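Local coordinates for protein 3-polyprenyl-4-hydroxybenzoate decarboxylase and related decarboxylases (Pelotomaculum thermopropionicum, PDB 6H6X) that binds prenylated FMN, probably decarboxylates aromatic acids, and can carboxylate 2-furoic acid to 2,5-furandicarboxylic acid, at residues 384-389 against 415-420; 333-338 against 364-369; 58-63 against 293-298; 80-85 against 215-220. The protein carries 8 engineered substitutions. All coordinates share one frame; numbering follows the deposited sequence.

Contact 1: 384-389 against 415-420; sequences TRCQPG and MGIDAT. Engineered in segment 384-389: P388 (natural residue Ala). With CA (calcium ion), chain J.
A calcium site joins R385 and C386, where helix 375-385 gives way to a turn, to the segment that ends in D418, A419 and T420. Three backbone oxygens converge on the metal: R385 O at 2.6 Å from calcium, T420 O at 2.7 Å and D418 O at 2.9 Å. Water 2 and D391 complete the set. No direct hydrogen bond crosses the two segments, so the ion, with water 1, does the polar bridging. The carboxylate of D418 shapes the chain instead of binding the metal: its OD1 accepts T420 N at 2.9 Å (161°), an Asx turn, and takes T420 OG1 at 2.6 Å on its syn lone pair. Replacing D418 with an alanine would probably leave the T420 amide without its acceptor and let the T420 carbonyl swing off the calcium. The turn follows strand 414-418 of the mixed sheet, and C386 packs beside it. C386 sends SG anti to its backbone N (chi1 167°) to lie 3.7 Å from I417 CG2, a place that suits a short, polarisable side chain. R385 lays CB 3.5 Å from A419 O, then extends; its NH1 reaches that same oxygen through water 1 and forms a salt bridge with E369.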
loop_
_atom_site.group_PDB
_atom_site.type_symbol
_atom_site.label_atom_id
_atom_site.label_comp_id
_atom_site.label_asym_id
_atom_site.label_seq_id
_atom_site.Cartn_x
_atom_site.Cartn_y
_atom_site.Cartn_z
ATOM N N THR B 384 -8.969 -6.175 -11.647
ATOM C CA THR B 384 -10.068 -5.989 -12.577
ATOM C C THR B 384 -9.698 -6.267 -14.039
ATOM O O THR B 384 -10.573 -6.457 -14.848
ATOM C CB THR B 384 -10.727 -4.595 -12.366
ATOM O OG1 THR B 384 -9.788 -3.577 -12.649
ATOM C CG2 THR B 384 -11.169 -4.377 -10.889
ATOM N N ARG B 385 -8.428 -6.333 -14.380
ATOM C CA ARG B 385 -7.969 -6.474 -15.773
ATOM C C ARG B 385 -7.057 -7.649 -16.044
ATOM O O ARG B 385 -6.617 -7.815 -17.164
ATOM C CB ARG B 385 -7.246 -5.215 -16.224
ATOM C CG ARG B 385 -8.096 -3.964 -16.104
ATOM C CD ARG B 385 -7.292 -2.698 -16.211
ATOM N NE ARG B 385 -8.197 -1.572 -16.055
ATOM C CZ ARG B 385 -7.863 -0.293 -16.177
ATOM N NH1 ARG B 385 -6.602 0.055 -16.434
ATOM N NH2 ARG B 385 -8.799 0.640 -16.036
ATOM N N CYS B 386 -6.775 -8.493 -15.053
ATOM C CA CYS B 386 -5.964 -9.669 -15.295
ATOM C C CYS B 386 -6.850 -10.912 -15.218
ATOM O O CYS B 386 -7.561 -11.127 -14.228
ATOM C CB CYS B 386 -4.802 -9.735 -14.321
ATOM S SG CYS B 386 -3.953 -11.342 -14.285
ATOM N N GLN B 387 -6.817 -11.713 -16.280
ATOM C CA GLN B 387 -7.408 -13.054 -16.316
ATOM C C GLN B 387 -6.254 -14.045 -16.367
ATOM O O GLN B 387 -5.614 -14.158 -17.408
ATOM C CB GLN B 387 -8.329 -13.186 -17.558
ATOM C CG GLN B 387 -9.720 -12.573 -17.334
ATOM C CD GLN B 387 -10.481 -13.240 -16.156
ATOM O OE1 GLN B 387 -11.036 -12.556 -15.284
ATOM N NE2 GLN B 387 -10.452 -14.555 -16.109
ATOM N N PRO B 388 -5.930 -14.706 -15.240
ATOM C CA PRO B 388 -4.641 -15.389 -15.148
ATOM C C PRO B 388 -4.365 -16.521 -16.161
ATOM O O PRO B 388 -3.214 -16.743 -16.479
ATOM C CB PRO B 388 -4.625 -15.960 -13.738
ATOM C CG PRO B 388 -5.758 -15.451 -13.037
ATOM C CD PRO B 388 -6.571 -14.600 -13.921
ATOM N N GLY B 389 -5.397 -17.187 -16.675
ATOM C CA GLY B 389 -5.194 -18.219 -17.690
ATOM C C GLY B 389 -4.677 -17.656 -19.012
ATOM O O GLY B 389 -3.929 -18.309 -19.718
ATOM N N MET B 415 7.778 -14.424 -12.986
ATOM C CA MET B 415 6.395 -14.354 -13.407
ATOM C C MET B 415 6.101 -13.007 -14.054
ATOM O O MET B 415 6.538 -11.943 -13.549
ATOM C CB MET B 415 5.486 -14.566 -12.218
ATOM C CG MET B 415 4.025 -14.575 -12.578
ATOM S SD MET B 415 2.937 -15.229 -11.306
ATOM C CE MET B 415 3.548 -14.289 -9.940
ATOM N N GLY B 416 5.339 -13.021 -15.127
ATOM C CA GLY B 416 4.828 -11.806 -15.797
ATOM C C GLY B 416 3.309 -11.787 -15.796
ATOM O O GLY B 416 2.668 -12.835 -15.998
ATOM N N ILE B 417 2.736 -10.618 -15.520
ATOM C CA ILE B 417 1.314 -10.376 -15.437
ATOM C C ILE B 417 0.893 -9.210 -16.386
ATOM O O ILE B 417 1.395 -8.045 -16.284
ATOM C CB ILE B 417 0.875 -10.040 -14.004
ATOM C CG1 ILE B 417 1.183 -11.224 -13.042
ATOM C CG2 ILE B 417 -0.588 -9.770 -13.936
ATOM C CD1 ILE B 417 0.859 -10.938 -11.571
ATOM N N ASP B 418 -0.060 -9.491 -17.275
ATOM C CA ASP B 418 -0.606 -8.460 -18.198
ATOM C C ASP B 418 -1.865 -7.952 -17.636
ATOM O O ASP B 418 -2.879 -8.650 -17.683
ATOM C CB ASP B 418 -0.960 -9.091 -19.553
ATOM C CG ASP B 418 -1.463 -8.055 -20.571
ATOM O OD1 ASP B 418 -1.776 -6.891 -20.224
ATOM O OD2 ASP B 418 -1.544 -8.458 -21.718
ATOM N N ALA B 419 -1.837 -6.774 -17.029
ATOM C CA ALA B 419 -3.016 -6.233 -16.442
ATOM C C ALA B 419 -3.484 -5.008 -17.268
ATOM O O ALA B 419 -3.974 -4.035 -16.694
ATOM C CB ALA B 419 -2.725 -5.830 -14.999
ATOM N N THR B 420 -3.283 -5.056 -18.586
ATOM C CA THR B 420 -3.874 -4.067 -19.482
ATOM C C THR B 420 -5.275 -4.462 -19.950
ATOM O O THR B 420 -5.631 -5.641 -20.034
ATOM C CB THR B 420 -2.960 -3.808 -20.707
ATOM O OG1 THR B 420 -2.882 -4.965 -21.548
ATOM C CG2 THR B 420 -1.557 -3.466 -20.212
HETATM CA CA CA J . -5.173 -8.180 -19.343
HETATM O O HOH W 1 -4.361 -1.400 -17.029
HETATM O O HOH W 2 -4.878 -7.984 -21.990
#

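Contact 2: 333-338 against 364-369; sequences HAVISI and VVVDHE
V335, I336 and S337 run alongside V364, V365 and V366 as parallel neighbours, the two strand axes 4.6 Å apart at their closest and turned 29° from each other. The backbone bonds zigzag as parallel pairing demands: V364 N to A334 O and I336 N to V364 O, both 2.8 Å, then V366 N to I336 O and I338 N to V366 O. The strands belong to a beta-alpha-beta unit whose connecting helix is 345-356. V335, S337, V364 and V366 stand on one face of the sheet, where helix 375-385 packs on the three valines; I336 and V365 stand on the other, beneath helix 345-356. Beta-branched residues suit both faces, since they favour extended backbone and offer two branches to pack. On the first face V335 CG1, turned anti to its own N, comes within 4.4 Å of V366 CG2. On the second, I338 carries CG1 between its N and carbonyl carbon (chi1 60°), which directs CD1 across V365 to within 3.8 Å of V365 CG1. Beyond the regular pairing the ladder frays: H368 N meets I338 O at 2.9 Å but with only 120° at the hydrogen, a weak bond. D367 turns away from the other strand; D367 OD1 accepts a hydrogen bond from water 3 at 2.9 Å, while OD2 accepts the amide of I421. The chemistry therefore divides in two: a buried ladder of backbone hydrogen bonds flanked by branched hydrocarbon, and a polar end where an acidic side chain faces towards the neighbouring calcium-binding turn.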
loop_
_atom_site.group_PDB
_atom_site.type_symbol
_atom_site.label_atom_id
_atom_site.label_comp_id
_atom_site.label_asym_id
_atom_site.label_seq_id
_atom_site.Cartn_x
_atom_site.Cartn_y
_atom_site.Cartn_z
ATOM N N HIS B 333 10.631 -6.620 -8.095
ATOM C CA HIS B 333 9.340 -6.357 -8.654
ATOM C C HIS B 333 9.297 -5.110 -9.551
ATOM O O HIS B 333 9.640 -4.017 -9.081
ATOM C CB HIS B 333 8.343 -6.150 -7.510
ATOM C CG HIS B 333 7.904 -7.399 -6.860
ATOM N ND1 HIS B 333 6.800 -7.450 -6.042
ATOM C CD2 HIS B 333 8.419 -8.657 -6.911
ATOM C CE1 HIS B 333 6.674 -8.698 -5.603
ATOM N NE2 HIS B 333 7.640 -9.443 -6.122
ATOM N N ALA B 334 8.796 -5.258 -10.781
ATOM C CA ALA B 334 8.637 -4.154 -11.716
ATOM C C ALA B 334 7.186 -3.917 -12.140
ATOM O O ALA B 334 6.410 -4.872 -12.309
ATOM C CB ALA B 334 9.530 -4.356 -12.886
ATOM N N VAL B 335 6.779 -2.645 -12.150
ATOM C CA VAL B 335 5.522 -2.210 -12.704
ATOM C C VAL B 335 5.824 -1.328 -13.929
ATOM O O VAL B 335 6.672 -0.429 -13.860
ATOM C CB VAL B 335 4.638 -1.468 -11.685
ATOM C CG1 VAL B 335 3.292 -1.112 -12.273
ATOM C CG2 VAL B 335 4.380 -2.313 -10.454
ATOM N N ILE B 336 5.175 -1.618 -15.071
ATOM C CA ILE B 336 5.463 -0.977 -16.361
ATOM C C ILE B 336 4.167 -0.432 -16.887
ATOM O O ILE B 336 3.221 -1.177 -16.967
ATOM C CB ILE B 336 6.081 -1.959 -17.369
ATOM C CG1 ILE B 336 7.384 -2.485 -16.804
ATOM C CG2 ILE B 336 6.399 -1.280 -18.710
ATOM C CD1 ILE B 336 8.007 -3.548 -17.614
ATOM N N SER B 337 4.100 0.869 -17.155
ATOM C CA SER B 337 2.925 1.476 -17.827
ATOM C C SER B 337 3.225 1.638 -19.314
ATOM O O SER B 337 4.310 2.043 -19.690
ATOM C CB SER B 337 2.553 2.837 -17.225
ATOM O OG SER B 337 3.602 3.702 -17.436
ATOM N N ILE B 338 2.288 1.232 -20.156
ATOM C CA ILE B 338 2.385 1.444 -21.598
ATOM C C ILE B 338 1.145 2.136 -22.132
ATOM O O ILE B 338 0.077 2.046 -21.557
ATOM C CB ILE B 338 2.579 0.133 -22.350
ATOM C CG1 ILE B 338 1.426 -0.854 -22.135
ATOM C CG2 ILE B 338 3.921 -0.500 -22.009
ATOM C CD1 ILE B 338 1.659 -2.122 -22.952
ATOM N N VAL B 364 4.494 -6.569 -13.509
ATOM C CA VAL B 364 3.171 -6.225 -13.947
ATOM C C VAL B 364 3.093 -5.073 -14.955
ATOM O O VAL B 364 3.763 -4.033 -14.776
ATOM C CB VAL B 364 2.079 -6.205 -12.855
ATOM C CG1 VAL B 364 2.502 -6.674 -11.463
ATOM C CG2 VAL B 364 1.118 -5.078 -12.905
ATOM N N VAL B 365 2.300 -5.279 -16.020
ATOM C CA VAL B 365 2.127 -4.256 -17.085
ATOM C C VAL B 365 0.731 -3.658 -16.953
ATOM O O VAL B 365 -0.218 -4.379 -16.805
ATOM C CB VAL B 365 2.329 -4.822 -18.517
ATOM C CG1 VAL B 365 2.207 -3.708 -19.577
ATOM C CG2 VAL B 365 3.676 -5.500 -18.641
ATOM N N VAL B 366 0.615 -2.344 -16.956
ATOM C CA VAL B 366 -0.666 -1.676 -16.865
ATOM C C VAL B 366 -0.770 -0.579 -17.941
ATOM O O VAL B 366 0.224 -0.190 -18.542
ATOM C CB VAL B 366 -0.924 -1.049 -15.500
ATOM C CG1 VAL B 366 -0.903 -2.136 -14.438
ATOM C CG2 VAL B 366 0.139 0.002 -15.174
ATOM N N ASP B 367 -1.988 -0.102 -18.163
ATOM C CA ASP B 367 -2.221 0.995 -19.075
ATOM C C ASP B 367 -1.696 2.330 -18.503
ATOM O O ASP B 367 -1.597 2.518 -17.285
ATOM C CB ASP B 367 -3.729 1.068 -19.378
ATOM C CG ASP B 367 -4.219 -0.151 -20.201
ATOM O OD1 ASP B 367 -3.668 -0.387 -21.309
ATOM O OD2 ASP B 367 -5.109 -0.903 -19.740
ATOM N N HIS B 368 -1.369 3.244 -19.413
ATOM C CA HIS B 368 -0.791 4.578 -19.108
ATOM C C HIS B 368 -1.522 5.391 -18.072
ATOM O O HIS B 368 -0.900 6.164 -17.364
ATOM C CB HIS B 368 -0.580 5.427 -20.406
ATOM C CG HIS B 368 -1.850 5.777 -21.154
ATOM N ND1 HIS B 368 -2.283 7.078 -21.337
ATOM C CD2 HIS B 368 -2.766 4.996 -21.780
ATOM C CE1 HIS B 368 -3.415 7.078 -22.025
ATOM N NE2 HIS B 368 -3.723 5.828 -22.319
ATOM N N GLU B 369 -2.826 5.240 -17.946
ATOM C CA GLU B 369 -3.569 6.033 -16.955
ATOM C C GLU B 369 -3.487 5.525 -15.485
ATOM O O GLU B 369 -3.993 6.210 -14.590
ATOM C CB GLU B 369 -5.017 6.259 -17.417
ATOM C CG GLU B 369 -6.055 5.186 -17.063
ATOM C CD GLU B 369 -5.978 3.931 -17.940
ATOM O OE1 GLU B 369 -5.402 4.010 -19.069
ATOM O OE2 GLU B 369 -6.538 2.883 -17.499
HETATM O O HOH W 3 -3.094 2.033 -22.740
#

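Contact 3: 58-63 against 293-298; sequences TGLAGD and SREHLL. With 4LU (1-deoxy-5-O-phosphono-1-(3,3,4,5-tetramethyl-9,11-dioxo-2,3,8,9,10,11-hexahydro-7H-quinolino[1,8-fg]pteridin-12-ium-7-y l)-D-ribitol), chain I.
E295 lies in the first turn of helix 294-315, a helix N-capped by S293, and reaches out to grip the loop 58-63. Its chain is fully extended, with CG anti to the backbone N (chi1 179°), so that the carboxylate arrives at the turn of G59 and L60. Each oxygen takes one amide: G59 N lies 2.8 Å from OE1 of E295, and L60 N lies 3.0 Å from OE2 of E295. Both donors come from out of the carboxylate plane, by 50° and 75°. G59 adopts a positive phi, which glycine takes most easily. The buried charge is further satisfied by H287 at OE2 and by water 4 at OE1, which also touches T58 OG1 and S293 OG. With an alanine in place of E295, the amides of G59 and L60 would probably lose their acceptors and the loop would be free to shift from the helix. R294 and L298 add hydrocarbon: R294 rests CB 3.4 Å from G62 O, its guanidinium going to E376 of the second subunit, and L298 sets CD1 3.5 Å from D63 N. H296 turns away from the loop to the prenylated flavin, whose C13 lies over one face of the H296 ring, toward its rim, and H296 CD2 is 3.2 Å from the flavin's C7M.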
loop_
_atom_site.group_PDB
_atom_site.type_symbol
_atom_site.label_atom_id
_atom_site.label_comp_id
_atom_site.label_asym_id
_atom_site.label_seq_id
_atom_site.Cartn_x
_atom_site.Cartn_y
_atom_site.Cartn_z
ATOM N N THR B 58 21.453 10.769 8.666
ATOM C CA THR B 58 20.883 9.642 7.931
ATOM C C THR B 58 19.650 10.102 7.152
ATOM O O THR B 58 19.039 11.090 7.512
ATOM C CB THR B 58 20.605 8.428 8.821
ATOM O OG1 THR B 58 20.295 7.274 8.001
ATOM C CG2 THR B 58 19.494 8.709 9.794
ATOM N N GLY B 59 19.370 9.424 6.032
ATOM C CA GLY B 59 18.154 9.653 5.260
ATOM C C GLY B 59 18.220 10.951 4.457
ATOM O O GLY B 59 17.283 11.733 4.491
ATOM N N LEU B 60 19.302 11.146 3.707
ATOM C CA LEU B 60 19.507 12.366 2.874
ATOM C C LEU B 60 18.493 12.563 1.803
ATOM O O LEU B 60 18.148 13.707 1.458
ATOM C CB LEU B 60 20.891 12.378 2.203
ATOM C CG LEU B 60 22.080 12.332 3.167
ATOM C CD1 LEU B 60 23.359 12.394 2.386
ATOM C CD2 LEU B 60 21.999 13.471 4.160
ATOM N N ALA B 61 18.001 11.456 1.272
ATOM C CA ALA B 61 16.912 11.486 0.306
ATOM C C ALA B 61 16.174 10.157 0.406
ATOM O O ALA B 61 16.796 9.107 0.326
ATOM C CB ALA B 61 17.483 11.666 -1.102
ATOM N N GLY B 62 14.867 10.214 0.579
ATOM C CA GLY B 62 14.047 9.054 0.827
ATOM C C GLY B 62 12.788 8.968 -0.003
ATOM O O GLY B 62 11.883 8.234 0.350
ATOM N N ASP B 63 12.749 9.714 -1.105
ATOM C CA ASP B 63 11.647 9.708 -2.028
ATOM C C ASP B 63 12.152 10.227 -3.349
ATOM O O ASP B 63 13.228 10.838 -3.420
ATOM C CB ASP B 63 10.457 10.500 -1.491
ATOM C CG ASP B 63 10.711 12.022 -1.399
ATOM O OD1 ASP B 63 11.204 12.639 -2.391
ATOM O OD2 ASP B 63 10.366 12.604 -0.337
ATOM N N SER B 293 16.415 0.951 4.269
ATOM C CA SER B 293 15.667 2.212 4.295
ATOM C C SER B 293 15.340 2.646 2.859
ATOM O O SER B 293 15.880 2.123 1.887
ATOM C CB SER B 293 16.499 3.325 4.963
ATOM O OG SER B 293 17.651 3.609 4.201
ATOM N N ARG B 294 14.465 3.617 2.740
ATOM C CA ARG B 294 14.125 4.239 1.448
ATOM C C ARG B 294 15.323 4.818 0.760
ATOM O O ARG B 294 15.468 4.674 -0.443
ATOM C CB ARG B 294 13.030 5.296 1.617
ATOM C CG ARG B 294 11.632 4.731 1.931
ATOM C CD ARG B 294 11.205 3.843 0.791
ATOM N NE ARG B 294 9.755 3.614 0.793
ATOM C CZ ARG B 294 9.143 2.549 1.301
ATOM N NH1 ARG B 294 9.818 1.509 1.902
ATOM N NH2 ARG B 294 7.828 2.495 1.158
ATOM N N GLU B 295 16.235 5.391 1.542
ATOM C CA GLU B 295 17.471 5.923 1.016
ATOM C C GLU B 295 18.312 4.797 0.396
ATOM O O GLU B 295 18.854 4.955 -0.702
ATOM C CB GLU B 295 18.228 6.646 2.134
ATOM C CG GLU B 295 19.571 7.260 1.798
ATOM C CD GLU B 295 20.315 7.875 3.041
ATOM O OE1 GLU B 295 20.183 7.390 4.214
ATOM O OE2 GLU B 295 21.075 8.873 2.827
ATOM N N HIS B 296 18.453 3.690 1.107
ATOM C CA HIS B 296 19.188 2.559 0.582
ATOM C C HIS B 296 18.517 2.017 -0.685
ATOM O O HIS B 296 19.164 1.871 -1.701
ATOM C CB HIS B 296 19.283 1.459 1.620
ATOM C CG HIS B 296 20.073 0.271 1.195
ATOM N ND1 HIS B 296 19.958 -0.944 1.819
ATOM C CD2 HIS B 296 20.954 0.092 0.188
ATOM C CE1 HIS B 296 20.790 -1.810 1.264
ATOM N NE2 HIS B 296 21.394 -1.209 0.256
ATOM N N LEU B 297 17.220 1.749 -0.593
ATOM C CA LEU B 297 16.475 1.162 -1.712
ATOM C C LEU B 297 16.452 2.067 -2.953
ATOM O O LEU B 297 16.728 1.594 -4.063
ATOM C CB LEU B 297 15.047 0.800 -1.256
ATOM C CG LEU B 297 14.950 -0.302 -0.179
ATOM C CD1 LEU B 297 13.526 -0.671 0.082
ATOM C CD2 LEU B 297 15.834 -1.519 -0.483
ATOM N N LEU B 298 16.239 3.382 -2.766
ATOM C CA LEU B 298 16.176 4.319 -3.909
ATOM C C LEU B 298 17.500 4.606 -4.582
ATOM O O LEU B 298 17.542 4.842 -5.824
ATOM C CB LEU B 298 15.433 5.599 -3.530
ATOM C CG LEU B 298 13.956 5.375 -3.301
ATOM C CD1 LEU B 298 13.242 6.602 -2.726
ATOM C CD2 LEU B 298 13.325 5.013 -4.602
HETATM C C9 4LU I . 25.069 -0.354 -2.579
HETATM C C8 4LU I . 24.496 0.577 -1.662
HETATM C C7 4LU I . 24.509 0.375 -0.278
HETATM C C10 4LU I . 27.084 -3.529 -2.587
HETATM C C6 4LU I . 24.932 -0.993 0.230
HETATM N N3 4LU I . 29.152 -5.166 -1.677
HETATM C C2 4LU I . 28.950 -4.995 -3.023
HETATM C C13 4LU I . 24.290 -0.770 2.868
HETATM C C5 4LU I . 25.049 -1.411 1.724
HETATM C C1 4LU I . 25.822 -3.620 0.961
HETATM O O2 4LU I . 29.716 -5.579 -3.850
HETATM N N1 4LU I . 27.943 -4.183 -3.464
HETATM C C4 4LU I . 28.367 -4.567 -0.733
HETATM O O4 4LU I . 28.598 -4.737 0.492
HETATM C C4A 4LU I . 27.238 -3.683 -1.190
HETATM N N5 4LU I . 26.386 -2.980 -0.274
HETATM C C3 4LU I . 25.596 -2.773 1.982
HETATM C C12 4LU I . 26.408 -0.734 2.063
HETATM C C5A 4LU I . 25.662 -1.840 -0.718
HETATM C C7M 4LU I . 23.873 1.396 0.663
HETATM C C8M 4LU I . 23.937 1.825 -2.291
HETATM C C9A 4LU I . 25.624 -1.590 -2.186
HETATM N N10 4LU I . 26.067 -2.658 -3.057
HETATM C "C1'" 4LU I . 25.900 -2.574 -4.507
HETATM C "C2'" 4LU I . 27.019 -1.878 -5.316
HETATM O "O2'" 4LU I . 27.482 -0.660 -4.725
HETATM C "C3'" 4LU I . 26.450 -1.533 -6.684
HETATM O "O3'" 4LU I . 25.816 -2.688 -7.240
HETATM C "C4'" 4LU I . 27.514 -0.953 -7.620
HETATM O "O4'" 4LU I . 26.970 -0.199 -8.746
HETATM C "C5'" 4LU I . 28.480 -1.963 -8.216
HETATM O "O5'" 4LU I . 29.308 -1.094 -9.019
HETATM P P 4LU I . 30.254 -1.630 -10.227
HETATM O O2P 4LU I . 31.130 -0.444 -10.669
HETATM O O3P 4LU I . 31.149 -2.737 -9.598
HETATM O O1P 4LU I . 29.268 -2.069 -11.311
HETATM O O HOH W 4 19.236 5.593 6.015
#

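Contact 4: 80-85 against 215-220; sequences EKLAAA and SALLPQ
L217 and L82 meet through different first torsions: L217 holds CG anti to its carbonyl carbon (chi1 -68°), while L82 holds CG anti to its backbone N (chi1 -174°). These settings bring the two branched ends together, with L82 CD1 3.9 Å from L217 CD1. The other branch of L217 serves a second partner, CD2 lying 3.6 Å from A85 CB, so one leucine straddles nearly a full turn of helix 75-87. Beside it the helices come close enough for methyl to face methyl: A85 CB is 3.8 Å from A216 CB, and the CA atoms of A85 and A216 are 5.3 Å apart. Alanine suits both positions because its single methyl lets the backbones come this close. The contact joins helix 75-87, in the N-terminal family domain, to the last turn of helix 210-217 in the Rift-related one. L82 also packs on I302 and A306 of helix 294-315. K81, partly exposed and bent at chi2 and chi4, brings NZ to 3.8 Å from A216 O, too long for a hydrogen bond. Adhesion is thus almost wholly hydrophobic, and the lysine probably adds only a mild electrostatic attraction toward the carbonyl-rich end of the helix.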
loop_
_atom_site.group_PDB
_atom_site.type_symbol
_atom_site.label_atom_id
_atom_site.label_comp_id
_atom_site.label_asym_id
_atom_site.label_seq_id
_atom_site.Cartn_x
_atom_site.Cartn_y
_atom_site.Cartn_z
ATOM N N GLU B 80 15.565 9.855 -17.474
ATOM C CA GLU B 80 16.224 10.242 -18.727
ATOM C C GLU B 80 17.450 11.075 -18.395
ATOM O O GLU B 80 18.502 10.865 -18.973
ATOM C CB GLU B 80 15.277 11.015 -19.690
ATOM C CG GLU B 80 14.245 10.121 -20.429
ATOM C CD GLU B 80 12.858 10.042 -19.740
ATOM O OE1 GLU B 80 11.869 9.708 -20.423
ATOM O OE2 GLU B 80 12.713 10.350 -18.516
ATOM N N LYS B 81 17.362 11.984 -17.427
ATOM C CA LYS B 81 18.589 12.704 -17.029
ATOM C C LYS B 81 19.691 11.737 -16.563
ATOM O O LYS B 81 20.848 11.892 -16.933
ATOM C CB LYS B 81 18.327 13.788 -15.981
ATOM C CG LYS B 81 19.302 14.956 -16.147
ATOM C CD LYS B 81 19.693 15.666 -14.855
ATOM C CE LYS B 81 20.399 16.998 -15.117
ATOM N NZ LYS B 81 21.531 16.838 -16.070
ATOM N N LEU B 82 19.319 10.691 -15.803
ATOM C CA LEU B 82 20.322 9.726 -15.318
ATOM C C LEU B 82 20.930 8.948 -16.482
ATOM O O LEU B 82 22.145 8.817 -16.554
ATOM C CB LEU B 82 19.773 8.802 -14.216
ATOM C CG LEU B 82 20.779 7.845 -13.546
ATOM C CD1 LEU B 82 22.039 8.548 -13.032
ATOM C CD2 LEU B 82 20.100 7.099 -12.398
ATOM N N ALA B 83 20.106 8.490 -17.418
ATOM C CA ALA B 83 20.636 7.729 -18.587
ATOM C C ALA B 83 21.542 8.585 -19.523
ATOM O O ALA B 83 22.561 8.114 -20.061
ATOM C CB ALA B 83 19.479 7.126 -19.380
ATOM N N ALA B 84 21.163 9.846 -19.676
ATOM C CA ALA B 84 21.997 10.849 -20.382
ATOM C C ALA B 84 23.367 11.041 -19.712
ATOM O O ALA B 84 24.405 11.107 -20.411
ATOM C CB ALA B 84 21.269 12.211 -20.462
ATOM N N ALA B 85 23.380 11.141 -18.366
ATOM C CA ALA B 85 24.672 11.213 -17.651
ATOM C C ALA B 85 25.520 9.964 -17.830
ATOM O O ALA B 85 26.756 10.060 -17.958
ATOM C CB ALA B 85 24.467 11.500 -16.185
ATOM N N SER B 215 29.796 14.022 -12.199
ATOM C CA SER B 215 30.084 15.322 -12.824
ATOM C C SER B 215 28.989 15.783 -13.779
ATOM O O SER B 215 28.524 16.885 -13.666
ATOM C CB SER B 215 31.412 15.235 -13.589
ATOM O OG SER B 215 32.376 16.023 -13.011
ATOM N N ALA B 216 28.562 14.917 -14.690
ATOM C CA ALA B 216 27.413 15.231 -15.572
ATOM C C ALA B 216 26.092 15.525 -14.874
ATOM O O ALA B 216 25.252 16.220 -15.435
ATOM C CB ALA B 216 27.195 14.114 -16.587
ATOM N N LEU B 217 25.863 14.959 -13.685
ATOM C CA LEU B 217 24.585 15.174 -13.008
ATOM C C LEU B 217 24.586 16.477 -12.237
ATOM O O LEU B 217 23.527 17.035 -11.930
ATOM C CB LEU B 217 24.283 14.026 -12.027
ATOM C CG LEU B 217 23.978 12.617 -12.556
ATOM C CD1 LEU B 217 23.863 11.624 -11.433
ATOM C CD2 LEU B 217 22.684 12.667 -13.316
ATOM N N LEU B 218 25.773 16.942 -11.867
ATOM C CA LEU B 218 25.863 18.119 -11.034
ATOM C C LEU B 218 25.861 19.377 -11.927
ATOM O O LEU B 218 26.169 19.285 -13.123
ATOM C CB LEU B 218 27.116 18.056 -10.187
ATOM C CG LEU B 218 27.140 16.995 -9.104
ATOM C CD1 LEU B 218 28.571 16.774 -8.632
ATOM C CD2 LEU B 218 26.270 17.398 -7.949
ATOM N N PRO B 219 25.549 20.547 -11.337
ATOM C CA PRO B 219 25.598 21.806 -12.077
ATOM C C PRO B 219 27.002 22.187 -12.592
ATOM O O PRO B 219 27.093 22.732 -13.666
ATOM C CB PRO B 219 25.103 22.837 -11.047
ATOM C CG PRO B 219 24.348 22.045 -10.043
ATOM C CD PRO B 219 25.133 20.787 -9.938
ATOM N N GLN B 220 28.064 21.900 -11.824
ATOM C CA GLN B 220 29.462 22.106 -12.240
ATOM C C GLN B 220 30.249 20.780 -12.107
ATOM O O GLN B 220 29.911 19.966 -11.264
ATOM C CB GLN B 220 30.160 23.147 -11.342
ATOM C CG GLN B 220 29.310 24.315 -10.822
ATOM C CD GLN B 220 28.963 25.369 -11.876
ATOM O OE1 GLN B 220 28.125 26.244 -11.613
ATOM N NE2 GLN B 220 29.636 25.339 -13.043
#

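Overall arrangement
Contacts 1 and 2 form one unit: their centres lie 11 Å apart, strands 414-418 and 362-367 are neighbours in the mixed sheet, and the strand pairing carries on directly into the calcium turn. Contacts 3 and 4, with centres 20 Å apart, sit nearer the cofactor, and both attach the N-terminal region to later parts of the chain. Contact 4 is enclosed along the chain by contact 3; contacts 2 and 1 follow in order. About 24 Å separates the centres of contacts 2 and 3; helix 294-315, which begins in contact 3 beside the flavin and also packs against L82 of contact 4, links them along the chain, running on to strand 319-324 of the C-terminal sheet.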